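Local structure of endoglucanase, glycoside hydrolase family 5 protein (Cytophaga hutchinsonii, 5IHS) at residues Y67-R76 with E108-I118. The protein probably hydrolyses internal beta-1,4-glucosidic bonds of cellulose, as a family 5 glycoside hydrolase and one of the periplasmic endoglucanases required for use of crystalline cellulose. Sequence-based numbering, arbitrary orientation.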
loop_
_atom_site.group_PDB
_atom_site.type_symbol
_atom_site.label_atom_id
_atom_site.label_comp_id
_atom_site.label_asym_id
_atom_site.label_seq_id
_atom_site.Cartn_x
_atom_site.Cartn_y
_atom_site.Cartn_z
ATOM N N TYR A 67 -7.241 -13.325 2.688
ATOM C CA TYR A 67 -6.740 -13.130 1.319
ATOM C C TYR A 67 -7.668 -13.857 0.344
ATOM O O TYR A 67 -7.340 -14.901 -0.222
ATOM C CB TYR A 67 -5.297 -13.627 1.191
ATOM C CG TYR A 67 -4.270 -12.655 1.715
ATOM C CD1 TYR A 67 -4.216 -12.320 3.068
ATOM C CD2 TYR A 67 -3.349 -12.066 0.856
ATOM C CE1 TYR A 67 -3.291 -11.403 3.535
ATOM C CE2 TYR A 67 -2.417 -11.153 1.323
ATOM C CZ TYR A 67 -2.395 -10.818 2.657
ATOM O OH TYR A 67 -1.475 -9.890 3.075
ATOM N N ASN A 68 -8.859 -13.291 0.145
ATOM C CA ASN A 68 -9.861 -13.985 -0.651
ATOM C C ASN A 68 -10.789 -12.989 -1.336
ATOM O O ASN A 68 -10.844 -11.798 -1.003
ATOM C CB ASN A 68 -10.635 -15.017 0.185
ATOM C CG ASN A 68 -11.504 -14.376 1.235
ATOM O OD1 ASN A 68 -12.472 -13.685 0.900
ATOM N ND2 ASN A 68 -11.183 -14.594 2.510
ATOM N N SER A 69 -11.515 -13.503 -2.330
ATOM C CA SER A 69 -12.347 -12.640 -3.159
ATOM C C SER A 69 -13.556 -12.094 -2.412
ATOM O O SER A 69 -14.054 -11.018 -2.766
ATOM C CB SER A 69 -12.771 -13.367 -4.436
ATOM O OG SER A 69 -13.434 -14.566 -4.152
ATOM N N ASP A 70 -14.067 -12.816 -1.407
ATOM C CA ASP A 70 -15.189 -12.288 -0.630
ATOM C C ASP A 70 -14.786 -11.029 0.129
ATOM O O ASP A 70 -15.536 -10.047 0.157
ATOM C CB ASP A 70 -15.716 -13.350 0.337
ATOM C CG ASP A 70 -16.347 -14.530 -0.374
ATOM O OD1 ASP A 70 -17.026 -14.335 -1.405
ATOM O OD2 ASP A 70 -16.179 -15.670 0.107
ATOM N N VAL A 71 -13.602 -11.040 0.742
ATOM C CA VAL A 71 -13.087 -9.850 1.416
ATOM C C VAL A 71 -12.903 -8.705 0.426
ATOM O O VAL A 71 -13.285 -7.567 0.705
ATOM C CB VAL A 71 -11.795 -10.186 2.184
ATOM C CG1 VAL A 71 -11.038 -8.929 2.611
ATOM C CG2 VAL A 71 -12.133 -11.045 3.395
ATOM N N VAL A 72 -12.282 -8.969 -0.725
ATOM C CA VAL A 72 -12.053 -7.879 -1.675
ATOM C C VAL A 72 -13.378 -7.268 -2.127
ATOM O O VAL A 72 -13.517 -6.040 -2.200
ATOM C CB VAL A 72 -11.187 -8.353 -2.854
ATOM C CG1 VAL A 72 -11.104 -7.279 -3.927
ATOM C CG2 VAL A 72 -9.781 -8.723 -2.367
ATOM N N LYS A 73 -14.372 -8.106 -2.433
ATOM C CA LYS A 73 -15.673 -7.584 -2.852
ATOM C C LYS A 73 -16.309 -6.740 -1.757
ATOM O O LYS A 73 -16.871 -5.673 -2.032
ATOM C CB LYS A 73 -16.603 -8.726 -3.249
ATOM C CG LYS A 73 -17.915 -8.231 -3.829
ATOM C CD LYS A 73 -18.795 -9.363 -4.303
ATOM C CE LYS A 73 -20.099 -8.832 -4.862
ATOM N NZ LYS A 73 -20.992 -9.953 -5.220
ATOM N N TRP A 74 -16.237 -7.207 -0.507
ATOM C CA TRP A 74 -16.813 -6.474 0.612
ATOM C C TRP A 74 -16.079 -5.159 0.836
ATOM O O TRP A 74 -16.701 -4.131 1.138
ATOM C CB TRP A 74 -16.786 -7.355 1.872
ATOM C CG TRP A 74 -17.470 -6.734 3.043
ATOM C CD1 TRP A 74 -16.883 -6.197 4.143
ATOM C CD2 TRP A 74 -18.884 -6.550 3.217
ATOM N NE1 TRP A 74 -17.836 -5.700 4.998
ATOM C CE2 TRP A 74 -19.073 -5.898 4.451
ATOM C CE3 TRP A 74 -20.009 -6.878 2.448
ATOM C CZ2 TRP A 74 -20.334 -5.571 4.941
ATOM C CZ3 TRP A 74 -21.265 -6.553 2.943
ATOM C CH2 TRP A 74 -21.415 -5.907 4.169
ATOM N N LEU A 75 -14.752 -5.168 0.706
ATOM C CA LEU A 75 -14.002 -3.921 0.831
ATOM C C LEU A 75 -14.422 -2.908 -0.229
ATOM O O LEU A 75 -14.511 -1.712 0.055
ATOM C CB LEU A 75 -12.497 -4.188 0.771
ATOM C CG LEU A 75 -11.918 -4.903 1.991
ATOM C CD1 LEU A 75 -10.461 -5.241 1.741
ATOM C CD2 LEU A 75 -12.061 -4.055 3.247
ATOM N N ARG A 76 -14.679 -3.351 -1.461
ATOM C CA ARG A 76 -15.176 -2.430 -2.480
ATOM C C ARG A 76 -16.595 -1.970 -2.161
ATOM O O ARG A 76 -16.890 -0.770 -2.185
ATOM C CB ARG A 76 -15.162 -3.105 -3.849
ATOM C CG ARG A 76 -15.674 -2.190 -4.969
ATOM C CD ARG A 76 -15.903 -2.947 -6.258
ATOM N NE ARG A 76 -17.064 -3.808 -6.107
ATOM C CZ ARG A 76 -17.592 -4.550 -7.068
ATOM N NH1 ARG A 76 -17.037 -4.586 -8.274
ATOM N NH2 ARG A 76 -18.684 -5.259 -6.807
ATOM N N GLU A 108 -4.592 -14.498 -5.423
ATOM C CA GLU A 108 -6.028 -14.527 -5.193
ATOM C C GLU A 108 -6.566 -13.117 -4.989
ATOM O O GLU A 108 -7.627 -12.764 -5.518
ATOM C CB GLU A 108 -6.343 -15.430 -4.007
ATOM C CG GLU A 108 -7.835 -15.645 -3.783
ATOM C CD GLU A 108 -8.541 -16.437 -4.913
ATOM O OE1 GLU A 108 -7.851 -16.977 -5.800
ATOM O OE2 GLU A 108 -9.797 -16.509 -4.910
ATOM N N VAL A 109 -5.840 -12.285 -4.239
ATOM C CA VAL A 109 -6.268 -10.909 -4.018
ATOM C C VAL A 109 -6.161 -10.089 -5.300
ATOM O O VAL A 109 -7.066 -9.317 -5.629
ATOM C CB VAL A 109 -5.486 -10.302 -2.839
ATOM C CG1 VAL A 109 -5.743 -8.807 -2.713
ATOM C CG2 VAL A 109 -5.872 -11.037 -1.547
ATOM N N VAL A 110 -5.050 -10.219 -6.024
ATOM C CA VAL A 110 -4.904 -9.522 -7.301
ATOM C C VAL A 110 -6.028 -9.906 -8.252
ATOM O O VAL A 110 -6.650 -9.040 -8.884
ATOM C CB VAL A 110 -3.521 -9.804 -7.919
ATOM C CG1 VAL A 110 -3.443 -9.259 -9.342
ATOM C CG2 VAL A 110 -2.417 -9.217 -7.050
ATOM N N ASN A 111 -6.295 -11.211 -8.373
ATOM C CA ASN A 111 -7.334 -11.673 -9.285
ATOM C C ASN A 111 -8.685 -11.086 -8.905
ATOM O O ASN A 111 -9.485 -10.713 -9.775
ATOM C CB ASN A 111 -7.392 -13.202 -9.274
ATOM C CG ASN A 111 -6.231 -13.843 -10.018
ATOM O OD1 ASN A 111 -5.470 -13.168 -10.706
ATOM N ND2 ASN A 111 -6.110 -15.165 -9.904
ATOM N N ALA A 112 -8.968 -11.017 -7.606
ATOM C CA ALA A 112 -10.234 -10.458 -7.155
ATOM C C ALA A 112 -10.311 -8.968 -7.439
ATOM O O ALA A 112 -11.361 -8.462 -7.837
ATOM C CB ALA A 112 -10.420 -10.717 -5.663
ATOM N N ALA A 113 -9.216 -8.234 -7.217
ATOM C CA ALA A 113 -9.216 -6.811 -7.542
ATOM C C ALA A 113 -9.477 -6.585 -9.025
ATOM O O ALA A 113 -10.195 -5.648 -9.403
ATOM C CB ALA A 113 -7.889 -6.177 -7.132
ATOM N N ILE A 114 -8.894 -7.427 -9.883
ATOM C CA ILE A 114 -9.149 -7.324 -11.317
ATOM C C ILE A 114 -10.623 -7.605 -11.613
ATOM O O ILE A 114 -11.279 -6.864 -12.358
ATOM C CB ILE A 114 -8.193 -8.250 -12.101
ATOM C CG1 ILE A 114 -6.743 -7.769 -11.955
ATOM C CG2 ILE A 114 -8.580 -8.322 -13.572
ATOM C CD1 ILE A 114 -5.694 -8.801 -12.383
ATOM N N ALA A 115 -11.170 -8.663 -11.014
ATOM C CA ALA A 115 -12.569 -9.002 -11.247
ATOM C C ALA A 115 -13.502 -7.897 -10.764
ATOM O O ALA A 115 -14.550 -7.648 -11.374
ATOM C CB ALA A 115 -12.906 -10.326 -10.567
ATOM N N LYS A 116 -13.153 -7.228 -9.670
ATOM C CA LYS A 116 -14.024 -6.228 -9.064
ATOM C C LYS A 116 -13.693 -4.807 -9.503
ATOM O O LYS A 116 -14.393 -3.865 -9.111
ATOM C CB LYS A 116 -14.008 -6.349 -7.534
ATOM C CG LYS A 116 -14.543 -7.681 -7.016
ATOM C CD LYS A 116 -15.984 -7.988 -7.436
ATOM C CE LYS A 116 -16.216 -9.491 -7.619
ATOM N NZ LYS A 116 -15.490 -10.332 -6.633
ATOM N N GLY A 117 -12.679 -4.634 -10.342
ATOM C CA GLY A 117 -12.371 -3.336 -10.903
ATOM C C GLY A 117 -11.787 -2.310 -9.959
ATOM O O GLY A 117 -12.058 -1.119 -10.136
ATOM N N ILE A 118 -10.963 -2.725 -8.992
ATOM C CA ILE A 118 -10.231 -1.794 -8.139
ATOM C C ILE A 118 -8.732 -2.037 -8.308
ATOM O O ILE A 118 -8.297 -3.046 -8.866
ATOM C CB ILE A 118 -10.678 -1.831 -6.660
ATOM C CG1 ILE A 118 -10.347 -3.162 -5.980
ATOM C CG2 ILE A 118 -12.171 -1.517 -6.560
ATOM C CD1 ILE A 118 -10.515 -3.135 -4.471
HETATM O O HOH W 1 -11.095 -16.417 -2.673
#
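R76 leaves its helix with CG opposite the backbone N (chi1 180°), runs straight, then bends at chi3 (71°), which turns its guanidinium back over K116. NH1 donates to K116 O at 2.9 Å, the carbonyl lying near the guanidinium plane, while the folded K116 chain lays CD over one face, 3.5 Å above it. Arginine suits this place: its methylenes pack on I118 CG2 while its planar head gives one N-H to the K116 carbonyl, just before G117, which with positive phi completes a Schellman motif.

The backbones come nearest where the start of helix 69-76 meets A112, the CA atoms of S69 and A112 being 5.0 Å apart. A112 CB, a lone methyl small enough for this approach, sits 3.7 Å from S69 CB and 3.8 Å from V72 CB. Beta-branched V72 spreads its methyls over A112, reaching V109 with CG2 and I118 with CG1. At the other end, V109 CG2 meets Y67 CD2 at 3.6 Å, while Y67 OH bonds to F58 O and A87 N. N68 caps helix 69-77 through OD1 to V71 N, and one water links S69 N to E108 OE2.

V109 and I118 also touch V84 of strand 83-89. The axes of these short segments approach to 8.9 Å and cross at -42°, as successive outer helices of a (beta/alpha)8 TIM barrel.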